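Local atomic coordinates of designed helical repeat protein (Synthetic construct, PDB entry 5CWD), a protein that has no assigned natural function, being a computationally designed all-helical repeat protein whose chain folds into successive packed helices. Residues Gly42-Thr45 with Lys46-Ala49. Numbering follows the deposited sequence.
Sequences GMPT and KEAA
Met43 lays its sulfur over the first turn of helix 45-63, with SD 4.1 Å from Ala48 CA and 4.2 Å from Ala48 CB. The chain gets there by running straight out from the backbone, CG anti to N (chi1 177°) and chi2 likewise extended, which carries SD out to the helix turn beside Ala48; the bend at chi3 then turns the terminal methyl CE away from Ala48. The same side chain also touches Lys4, Ala7 and Arg8 of helix 4-20. This is the tightly packed part of the contact: Met43, Ala48 and Ala49 are all buried, and the small methyl of Ala49 packs against Val79 and Ala83 of helix 66-83 and Met85 in the loop beyond.

Two backbone i to i+4 hydrogen bonds begin the helix. Ala48 N donates to Pro44 O over 3.1 Å, and Ala49 N reaches Thr45 O at 2.8 Å. Thr45, partly exposed, turns its side chain off this turn; its OG1 is hydrogen-bonded to Ala83 O, tying the start of the helix to the end of helix 66-83.

The other side faces solvent. Glu47, partly exposed, passes across Met43 at about a right angle, its OE1 4.0 Å from Met43 CG, and the exposed ring of Pro44 lies 4.3 Å from that carboxylate, measured from Pro44 CD to Glu47 OE1. Lys46 is exposed too and leads its extended chain away from the loop.

Gly42, with positive phi, ends helix 24-40 in a Schellman motif, and Pro44 occupies the N-cap position, offering its carbonyl to the new helix; together they make the short helix-loop-helix connection by which this designed repeat protein passes from one helix to the next.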
loop_
_atom_site.group_PDB
_atom_site.type_symbol
_atom_site.label_atom_id
_atom_site.label_comp_id
_atom_site.label_asym_id
_atom_site.label_seq_id
_atom_site.Cartn_x
_atom_site.Cartn_y
_atom_site.Cartn_z
ATOM N N GLY A 42 -13.365 -3.194 19.133
ATOM C CA GLY A 42 -12.411 -2.835 20.164
ATOM C C GLY A 42 -10.992 -2.902 19.644
ATOM O O GLY A 42 -10.052 -3.126 20.409
ATOM N N MET A 43 -10.840 -2.715 18.337
ATOM C CA MET A 43 -9.527 -2.710 17.706
ATOM C C MET A 43 -8.980 -1.287 17.653
ATOM O O MET A 43 -9.731 -0.346 17.395
ATOM C CB MET A 43 -9.599 -3.295 16.295
ATOM C CG MET A 43 -8.274 -3.247 15.540
ATOM S SD MET A 43 -8.378 -3.946 13.885
ATOM C CE MET A 43 -8.737 -5.658 14.269
ATOM N N PRO A 44 -7.669 -1.120 17.900
ATOM C CA PRO A 44 -7.076 0.215 17.771
ATOM C C PRO A 44 -7.249 0.788 16.367
ATOM O O PRO A 44 -7.060 0.072 15.384
ATOM C CB PRO A 44 -5.597 -0.026 18.089
ATOM C CG PRO A 44 -5.583 -1.258 18.918
ATOM C CD PRO A 44 -6.695 -2.108 18.398
ATOM N N THR A 45 -7.609 2.065 16.281
ATOM C CA THR A 45 -7.833 2.713 14.996
ATOM C C THR A 45 -6.586 2.668 14.118
ATOM O O THR A 45 -6.682 2.504 12.902
ATOM C CB THR A 45 -8.265 4.178 15.177
ATOM O OG1 THR A 45 -7.334 4.848 16.039
ATOM C CG2 THR A 45 -9.662 4.251 15.776
ATOM N N LYS A 46 -5.419 2.812 14.736
ATOM C CA LYS A 46 -4.157 2.767 14.004
ATOM C C LYS A 46 -4.008 1.458 13.239
ATOM O O LYS A 46 -3.735 1.458 12.038
ATOM C CB LYS A 46 -2.969 2.941 14.955
ATOM C CG LYS A 46 -2.808 4.344 15.513
ATOM C CD LYS A 46 -1.394 4.566 16.037
ATOM C CE LYS A 46 -1.153 6.022 16.403
ATOM N NZ LYS A 46 0.283 6.294 16.683
ATOM N N GLU A 47 -4.188 0.345 13.942
ATOM C CA GLU A 47 -4.012 -0.971 13.343
ATOM C C GLU A 47 -5.067 -1.199 12.266
ATOM O O GLU A 47 -4.792 -1.800 11.225
ATOM C CB GLU A 47 -4.087 -2.061 14.413
ATOM C CG GLU A 47 -3.364 -3.347 14.041
ATOM C CD GLU A 47 -3.390 -4.372 15.158
ATOM O OE1 GLU A 47 -4.475 -4.594 15.737
ATOM O OE2 GLU A 47 -2.323 -4.949 15.463
ATOM N N ALA A 48 -6.272 -0.706 12.522
ATOM C CA ALA A 48 -7.346 -0.778 11.542
ATOM C C ALA A 48 -6.934 -0.071 10.256
ATOM O O ALA A 48 -6.958 -0.657 9.171
ATOM C CB ALA A 48 -8.611 -0.164 12.100
ATOM N N ALA A 49 -6.548 1.193 10.394
ATOM C CA ALA A 49 -6.109 1.997 9.262
ATOM C C ALA A 49 -4.902 1.365 8.577
ATOM O O ALA A 49 -4.767 1.432 7.355
ATOM C CB ALA A 49 -5.782 3.406 9.717
#